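Proliferating cell nuclear antigen (Entamoeba histolytica, PDB 3P91) probably acts as a ring-shaped sliding processivity factor that encircles DNA and keeps the replicative DNA polymerase delta attached during elongation. Local coordinates at residues A9-A14 / C91-D96; N227-L232 / I239-G244. One frame throughout, in Å; residues are numbered along the deposited sequence.

Contact 1 (A9-A14 / C91-D96); sequences AKFKEA and CGLILD
The side chain of F11 leaves its strand with CG opposite its own carbonyl carbon (chi1 -71°), while L93 holds CG opposite its amide nitrogen (chi1 180°); the two then project alongside each other, and CD2 of the ring meets L93 CD2 at 3.8 Å. The carbonyl oxygen of L93 lies in the ring plane at the F11 edge and also accepts the F11 amide hydrogen, N to O 3.0 Å. Farther round the ring, L95 CD2 approaches F11 CE2 at 3.8 Å, near the ring plane. A9 and L95 form an antiparallel hydrogen-bonded pair; of its two bonds the one from L95 N to A9 O is shorter, at 2.7 Å. On the sheet face of K10 and I94, a non-hydrogen-bonded pair, K10 CG lies 3.7 Å from I94 CG1, and the bent lysine chain leads away to a salt bridge with E64. Past the strand, A14 CB touches both L93 CB and C91 SG. These are two neighbouring antiparallel strands of the PCNA N-terminal domain sheet, and the turn after strand 7-11 leads into helix 14-25, which packs on that sheet through the stack of F17 on F11.

Contact 2 (N227-L232 / I239-G244); sequences NVKLSL and IMEFKG
V228 and F242 project alongside each other from neighbouring strands, and the valine sets one methyl over a face of the ring: CG2 is 4.0 Å from the ring centroid and 29° off its normal, a CH-pi contact. That methyl stands trans to the amide nitrogen of V228, and from there it also reaches the M240 side chain, which crosses it at a slant, CG2 to M240 CG being 3.4 Å. V228, L230 and M240 all touch F148 of helix 145-158, so this apolar face of the hairpin forms a floor for the helix.

On the face of K229, E241, S231 and I239 the chemistry differs. K229 and E241 again run alongside each other, the glutamate extended and the lysine bent at chi3 (74°), which brings NZ to 3.7 Å from E241 OE2. This is a long salt bridge on a partly exposed surface, probably a modest electrostatic attraction. Beyond it, I239 lays CD1 against S231 CB at 3.7 Å.

Four backbone hydrogen bonds join the strands, two in the K229-E241 pair and two in the S231-I239 pair; E241 N to K229 O is 2.8 Å. L230 and M240 make the non-hydrogen-bonded pair between them. Where the strands part, a water takes over: it accepts from K243 N, and donates to N227 O and to E241 O, the latter at 2.9 Å. E241 O thus receives both this water and K229 N, while the water bridges the two backbones.

The pair is an antiparallel beta hairpin of the PCNA C-terminal domain, with one apolar face packed on helix 145-158 and the other mixed and partly exposed, as belongs to the PCNA-family processivity fold, in which helices pack against the sheets of the ring.

In the fold
From the N terminus, the chain enters contact 1 on strand 7-11 and returns to it on strand 92-97, closing a long loop with 76 residues between segments 9-14 and 91-96, including most of helix 14-25 and all of helix 77-84. Contact 2 comes much later and closes a short one, the hairpin turn between strands 227-232 and 238-244. The two are in series, neither nested nor crossed, with centres about 26 Å apart and no direct touch. Contact 1 lies in a beta sheet of the N-terminal domain. Contact 2 belongs to the C-terminal domain, yet its sheet runs on through strand 247-253 to strand 52-57, joining both halves of the subunit.

Contact 1 (A9-A14 / C91-D96)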
ATOM      1  N   ALA A   9     -21.935  14.154 -24.779  1.00 21.15           N
ATOM      2  CA  ALA A   9     -22.531  13.723 -23.522  1.00 23.58           C
ATOM      3  C   ALA A   9     -21.797  14.280 -22.309  1.00 23.67           C
ATOM      4  O   ALA A   9     -20.576  14.188 -22.224  1.00 25.45           O
ATOM      5  CB  ALA A   9     -22.583  12.201 -23.457  1.00 21.13           C
ATOM      6  N   LYS A  10     -22.542  14.865 -21.376  1.00 22.62           N
ATOM      7  CA  LYS A  10     -21.965  15.239 -20.095  1.00 24.23           C
ATOM      8  C   LYS A  10     -22.659  14.523 -18.962  1.00 23.03           C
ATOM      9  O   LYS A  10     -23.874  14.594 -18.828  1.00 22.75           O
ATOM     10  CB  LYS A  10     -22.038  16.742 -19.850  1.00 26.22           C
ATOM     11  CG  LYS A  10     -21.421  17.144 -18.518  1.00 25.19           C
ATOM     12  CD  LYS A  10     -21.505  18.634 -18.325  1.00 28.72           C
ATOM     13  CE  LYS A  10     -22.956  19.052 -18.240  1.00 31.58           C
ATOM     14  NZ  LYS A  10     -23.213  20.343 -18.938  1.00 36.44           N
ATOM     15  N   PHE A  11     -21.873  13.854 -18.130  1.00 22.47           N
ATOM     16  CA  PHE A  11     -22.430  13.076 -17.046  1.00 22.80           C
ATOM     17  C   PHE A  11     -22.933  13.960 -15.924  1.00 23.14           C
ATOM     18  O   PHE A  11     -22.419  15.049 -15.701  1.00 24.34           O
ATOM     19  CB  PHE A  11     -21.391  12.097 -16.518  1.00 24.01           C
ATOM     20  CG  PHE A  11     -21.100  10.975 -17.457  1.00 23.99           C
ATOM     21  CD1 PHE A  11     -21.765   9.767 -17.334  1.00 23.55           C
ATOM     22  CD2 PHE A  11     -20.181  11.130 -18.478  1.00 24.35           C
ATOM     23  CE1 PHE A  11     -21.505   8.725 -18.205  1.00 22.68           C
ATOM     24  CE2 PHE A  11     -19.918  10.094 -19.352  1.00 23.75           C
ATOM     25  CZ  PHE A  11     -20.579   8.885 -19.213  1.00 21.68           C
ATOM     26  N   LYS A  12     -23.958  13.489 -15.229  1.00 22.65           N
ATOM     27  CA  LYS A  12     -24.360  14.110 -13.981  1.00 25.35           C
ATOM     28  C   LYS A  12     -23.258  13.876 -12.961  1.00 26.03           C
ATOM     29  O   LYS A  12     -22.840  14.800 -12.264  1.00 30.95           O
ATOM     30  CB  LYS A  12     -25.691  13.534 -13.489  1.00 24.09           C
ATOM     31  CG  LYS A  12     -26.890  14.119 -14.213  1.00 25.23           C
ATOM     32  CD  LYS A  12     -28.183  13.433 -13.848  1.00 24.26           C
ATOM     33  CE  LYS A  12     -29.371  14.174 -14.432  1.00 25.45           C
ATOM     34  NZ  LYS A  12     -30.651  13.415 -14.271  1.00 28.74           N
ATOM     35  N   GLU A  13     -22.772  12.640 -12.898  1.00 26.47           N
ATOM     36  CA  GLU A  13     -21.695  12.272 -11.977  1.00 30.00           C
ATOM     37  C   GLU A  13     -20.548  11.586 -12.707  1.00 29.49           C
ATOM     38  O   GLU A  13     -20.751  10.581 -13.380  1.00 29.84           O
ATOM     39  CB  GLU A  13     -22.217  11.344 -10.876  1.00 27.12           C
ATOM     40  CG  GLU A  13     -23.256  11.969  -9.951  1.00 29.83           C
ATOM     41  CD  GLU A  13     -22.713  13.137  -9.137  1.00 35.74           C
ATOM     42  OE1 GLU A  13     -23.519  14.013  -8.759  1.00 40.79           O
ATOM     43  OE2 GLU A  13     -21.492  13.182  -8.866  1.00 36.98           O
ATOM     44  N   ALA A  14     -19.341  12.119 -12.563  1.00 29.91           N
ATOM     45  CA  ALA A  14     -18.177  11.519 -13.206  1.00 31.78           C
ATOM     46  C   ALA A  14     -17.837  10.148 -12.615  1.00 30.73           C
ATOM     47  O   ALA A  14     -17.328   9.268 -13.313  1.00 30.16           O
ATOM     48  CB  ALA A  14     -16.977  12.456 -13.125  1.00 36.59           C
ATOM     49  N   CYS A  91     -15.267  16.372 -10.868  1.00 47.95           N
ATOM     50  CA  CYS A  91     -15.216  17.116 -12.125  1.00 47.00           C
ATOM     51  C   CYS A  91     -16.440  16.954 -13.021  1.00 42.67           C
ATOM     52  O   CYS A  91     -17.306  16.115 -12.770  1.00 45.92           O
ATOM     53  CB  CYS A  91     -13.967  16.720 -12.910  1.00 46.78           C
ATOM     54  SG  CYS A  91     -14.202  15.258 -13.947  1.00 53.76           S
ATOM     55  N   GLY A  92     -16.488  17.770 -14.070  1.00 37.65           N
ATOM     56  CA  GLY A  92     -17.549  17.706 -15.054  1.00 34.28           C
ATOM     57  C   GLY A  92     -17.061  16.940 -16.261  1.00 33.07           C
ATOM     58  O   GLY A  92     -16.284  17.453 -17.063  1.00 34.00           O
ATOM     59  N   LEU A  93     -17.518  15.704 -16.396  1.00 29.53           N
ATOM     60  CA  LEU A  93     -16.990  14.828 -17.426  1.00 28.13           C
ATOM     61  C   LEU A  93     -17.822  14.877 -18.706  1.00 27.62           C
ATOM     62  O   LEU A  93     -19.032  14.649 -18.691  1.00 26.41           O
ATOM     63  CB  LEU A  93     -16.878  13.396 -16.901  1.00 26.78           C
ATOM     64  CG  LEU A  93     -16.339  12.387 -17.909  1.00 25.84           C
ATOM     65  CD1 LEU A  93     -14.891  12.669 -18.220  1.00 27.23           C
ATOM     66  CD2 LEU A  93     -16.498  10.986 -17.383  1.00 28.27           C
ATOM     67  N   ILE A  94     -17.157  15.170 -19.816  1.00 25.95           N
ATOM     68  CA  ILE A  94     -17.824  15.285 -21.094  1.00 23.54           C
ATOM     69  C   ILE A  94     -17.159  14.381 -22.108  1.00 23.80           C
ATOM     70  O   ILE A  94     -15.937  14.243 -22.134  1.00 21.97           O
ATOM     71  CB  ILE A  94     -17.796  16.730 -21.612  1.00 25.15           C
ATOM     72  CG1 ILE A  94     -18.464  17.660 -20.606  1.00 26.30           C
ATOM     73  CG2 ILE A  94     -18.502  16.836 -22.952  1.00 25.84           C
ATOM     74  CD1 ILE A  94     -18.106  19.101 -20.800  1.00 29.32           C
ATOM     75  N   LEU A  95     -17.986  13.758 -22.935  1.00 23.21           N
ATOM     76  CA  LEU A  95     -17.519  12.937 -24.036  1.00 23.25           C
ATOM     77  C   LEU A  95     -17.939  13.596 -25.337  1.00 24.35           C
ATOM     78  O   LEU A  95     -19.053  14.100 -25.447  1.00 24.58           O
ATOM     79  CB  LEU A  95     -18.137  11.550 -23.951  1.00 21.13           C
ATOM     80  CG  LEU A  95     -17.398  10.426 -23.224  1.00 22.58           C
ATOM     81  CD1 LEU A  95     -16.584  10.915 -22.045  1.00 22.70           C
ATOM     82  CD2 LEU A  95     -18.428   9.419 -22.769  1.00 21.64           C
ATOM     83  N   ASP A  96     -17.045  13.601 -26.318  1.00 23.37           N
ATOM     84  CA  ASP A  96     -17.365  14.149 -27.623  1.00 23.75           C
ATOM     85  C   ASP A  96     -16.785  13.265 -28.707  1.00 24.80           C
ATOM     86  O   ASP A  96     -15.670  12.759 -28.573  1.00 23.53           O
ATOM     87  CB  ASP A  96     -16.804  15.568 -27.775  1.00 26.88           C
ATOM     88  CG  ASP A  96     -17.712  16.639 -27.176  1.00 29.13           C
ATOM     89  OD1 ASP A  96     -17.247  17.391 -26.292  1.00 30.99           O
ATOM     90  OD2 ASP A  96     -18.878  16.753 -27.605  1.00 29.83           O
TER

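Contact 2 (N227-L232 / I239-G244)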
ATOM      1  N   ASN A 227     -26.092  -2.761  -3.262  1.00 26.62           N
ATOM      2  CA  ASN A 227     -26.411  -4.179  -3.230  1.00 25.86           C
ATOM      3  C   ASN A 227     -26.145  -4.873  -4.568  1.00 24.74           C
ATOM      4  O   ASN A 227     -26.107  -4.232  -5.615  1.00 23.65           O
ATOM      5  CB  ASN A 227     -27.873  -4.372  -2.825  1.00 27.34           C
ATOM      6  CG  ASN A 227     -28.131  -4.003  -1.372  1.00 29.74           C
ATOM      7  OD1 ASN A 227     -27.364  -4.362  -0.484  1.00 34.85           O
ATOM      8  ND2 ASN A 227     -29.218  -3.288  -1.127  1.00 32.52           N
ATOM      9  N   VAL A 228     -25.953  -6.187  -4.524  1.00 26.97           N
ATOM     10  CA  VAL A 228     -25.858  -6.987  -5.741  1.00 25.64           C
ATOM     11  C   VAL A 228     -27.057  -7.918  -5.821  1.00 24.05           C
ATOM     12  O   VAL A 228     -27.490  -8.455  -4.804  1.00 27.75           O
ATOM     13  CB  VAL A 228     -24.563  -7.821  -5.788  1.00 23.55           C
ATOM     14  CG1 VAL A 228     -24.474  -8.738  -4.591  1.00 22.36           C
ATOM     15  CG2 VAL A 228     -24.492  -8.615  -7.090  1.00 22.36           C
ATOM     16  N   LYS A 229     -27.602  -8.102  -7.019  1.00 20.71           N
ATOM     17  CA  LYS A 229     -28.709  -9.026  -7.191  1.00 22.35           C
ATOM     18  C   LYS A 229     -28.331 -10.244  -8.024  1.00 23.36           C
ATOM     19  O   LYS A 229     -27.964 -10.129  -9.191  1.00 23.06           O
ATOM     20  CB  LYS A 229     -29.929  -8.333  -7.791  1.00 24.13           C
ATOM     21  CG  LYS A 229     -31.213  -9.104  -7.552  1.00 26.48           C
ATOM     22  CD  LYS A 229     -32.393  -8.441  -8.203  1.00 27.30           C
ATOM     23  CE  LYS A 229     -32.363  -8.647  -9.696  1.00 30.66           C
ATOM     24  NZ  LYS A 229     -33.650  -8.243 -10.321  1.00 32.08           N
ATOM     25  N   LEU A 230     -28.434 -11.416  -7.405  1.00 21.94           N
ATOM     26  CA  LEU A 230     -28.144 -12.665  -8.074  1.00 21.28           C
ATOM     27  C   LEU A 230     -29.445 -13.395  -8.357  1.00 23.43           C
ATOM     28  O   LEU A 230     -30.172 -13.771  -7.437  1.00 24.43           O
ATOM     29  CB  LEU A 230     -27.269 -13.545  -7.194  1.00 20.58           C
ATOM     30  CG  LEU A 230     -25.952 -13.020  -6.621  1.00 24.94           C
ATOM     31  CD1 LEU A 230     -26.168 -11.809  -5.730  1.00 27.79           C
ATOM     32  CD2 LEU A 230     -25.280 -14.131  -5.829  1.00 23.53           C
ATOM     33  N   SER A 231     -29.733 -13.598  -9.633  1.00 21.37           N
ATOM     34  CA  SER A 231     -30.890 -14.373 -10.035  1.00 21.32           C
ATOM     35  C   SER A 231     -30.446 -15.790 -10.330  1.00 23.25           C
ATOM     36  O   SER A 231     -29.685 -16.032 -11.262  1.00 24.36           O
ATOM     37  CB  SER A 231     -31.540 -13.747 -11.254  1.00 20.50           C
ATOM     38  OG  SER A 231     -32.074 -12.485 -10.922  1.00 21.41           O
ATOM     39  N   LEU A 232     -30.950 -16.726  -9.534  1.00 24.99           N
ATOM     40  CA  LEU A 232     -30.411 -18.079  -9.465  1.00 24.31           C
ATOM     41  C   LEU A 232     -31.325 -19.156 -10.070  1.00 25.54           C
ATOM     42  O   LEU A 232     -32.503 -19.241  -9.736  1.00 24.05           O
ATOM     43  CB  LEU A 232     -30.113 -18.405  -7.998  1.00 26.91           C
ATOM     44  CG  LEU A 232     -29.295 -19.642  -7.629  1.00 25.50           C
ATOM     45  CD1 LEU A 232     -28.015 -19.682  -8.438  1.00 25.40           C
ATOM     46  CD2 LEU A 232     -28.990 -19.622  -6.141  1.00 22.93           C
ATOM     47  N   ILE A 239     -27.729 -14.643 -13.108  1.00 22.66           N
ATOM     48  CA  ILE A 239     -27.554 -13.225 -13.379  1.00 20.40           C
ATOM     49  C   ILE A 239     -26.995 -12.538 -12.146  1.00 21.25           C
ATOM     50  O   ILE A 239     -27.492 -12.722 -11.035  1.00 21.87           O
ATOM     51  CB  ILE A 239     -28.880 -12.529 -13.714  1.00 21.36           C
ATOM     52  CG1 ILE A 239     -29.735 -13.400 -14.617  1.00 20.01           C
ATOM     53  CG2 ILE A 239     -28.634 -11.180 -14.373  1.00 20.00           C
ATOM     54  CD1 ILE A 239     -31.092 -12.828 -14.828  1.00 21.43           C
ATOM     55  N   MET A 240     -25.952 -11.744 -12.342  1.00 21.00           N
ATOM     56  CA  MET A 240     -25.458 -10.889 -11.279  1.00 21.18           C
ATOM     57  C   MET A 240     -25.641  -9.456 -11.747  1.00 19.72           C
ATOM     58  O   MET A 240     -24.978  -9.018 -12.675  1.00 21.08           O
ATOM     59  CB  MET A 240     -23.987 -11.187 -10.985  1.00 22.16           C
ATOM     60  CG  MET A 240     -23.464 -10.579  -9.696  1.00 21.82           C
ATOM     61  SD  MET A 240     -21.709 -10.929  -9.444  1.00 30.38           S
ATOM     62  CE  MET A 240     -21.748 -12.705  -9.269  1.00 18.92           C
ATOM     63  N   GLU A 241     -26.562  -8.740 -11.113  1.00 21.50           N
ATOM     64  CA  GLU A 241     -26.922  -7.397 -11.544  1.00 22.18           C
ATOM     65  C   GLU A 241     -26.485  -6.296 -10.584  1.00 22.66           C
ATOM     66  O   GLU A 241     -26.740  -6.357  -9.387  1.00 22.45           O
ATOM     67  CB  GLU A 241     -28.429  -7.300 -11.739  1.00 23.80           C
ATOM     68  CG  GLU A 241     -28.917  -5.868 -11.844  1.00 25.03           C
ATOM     69  CD  GLU A 241     -30.424  -5.762 -11.780  1.00 28.73           C
ATOM     70  OE1 GLU A 241     -30.927  -4.845 -11.100  1.00 33.02           O
ATOM     71  OE2 GLU A 241     -31.106  -6.595 -12.410  1.00 31.14           O
ATOM     72  N   PHE A 242     -25.835  -5.277 -11.130  1.00 22.85           N
ATOM     73  CA  PHE A 242     -25.509  -4.080 -10.376  1.00 21.23           C
ATOM     74  C   PHE A 242     -26.270  -2.884 -10.947  1.00 24.71           C
ATOM     75  O   PHE A 242     -25.839  -2.266 -11.919  1.00 23.79           O
ATOM     76  CB  PHE A 242     -24.005  -3.823 -10.415  1.00 20.67           C
ATOM     77  CG  PHE A 242     -23.197  -4.917  -9.803  1.00 20.83           C
ATOM     78  CD1 PHE A 242     -22.862  -4.880  -8.460  1.00 22.05           C
ATOM     79  CD2 PHE A 242     -22.787  -5.999 -10.561  1.00 21.31           C
ATOM     80  CE1 PHE A 242     -22.129  -5.900  -7.886  1.00 20.60           C
ATOM     81  CE2 PHE A 242     -22.047  -7.017  -9.992  1.00 20.10           C
ATOM     82  CZ  PHE A 242     -21.721  -6.968  -8.656  1.00 19.43           C
ATOM     83  N   LYS A 243     -27.407  -2.568 -10.337  1.00 26.85           N
ATOM     84  CA  LYS A 243     -28.229  -1.451 -10.784  1.00 28.39           C
ATOM     85  C   LYS A 243     -27.915  -0.153 -10.042  1.00 27.82           C
ATOM     86  O   LYS A 243     -28.165  -0.036  -8.844  1.00 28.35           O
ATOM     87  CB  LYS A 243     -29.712  -1.792 -10.648  1.00 29.64           C
ATOM     88  CG  LYS A 243     -30.628  -0.601 -10.862  1.00 30.69           C
ATOM     89  CD  LYS A 243     -32.062  -1.053 -11.054  1.00 39.26           C
ATOM     90  CE  LYS A 243     -32.578  -1.799  -9.842  1.00 44.93           C
ATOM     91  NZ  LYS A 243     -32.684  -0.903  -8.657  1.00 57.41           N
ATOM     92  N   GLY A 244     -27.367   0.815 -10.771  1.00 28.01           N
ATOM     93  CA  GLY A 244     -27.070   2.124 -10.218  1.00 28.32           C
ATOM     94  C   GLY A 244     -28.215   3.099 -10.427  1.00 31.85           C
ATOM     95  O   GLY A 244     -29.347   2.694 -10.705  1.00 30.92           O
TER
HETATM   96  O   HOH W   1     -28.147  -4.262  -8.057  1.00 23.21           O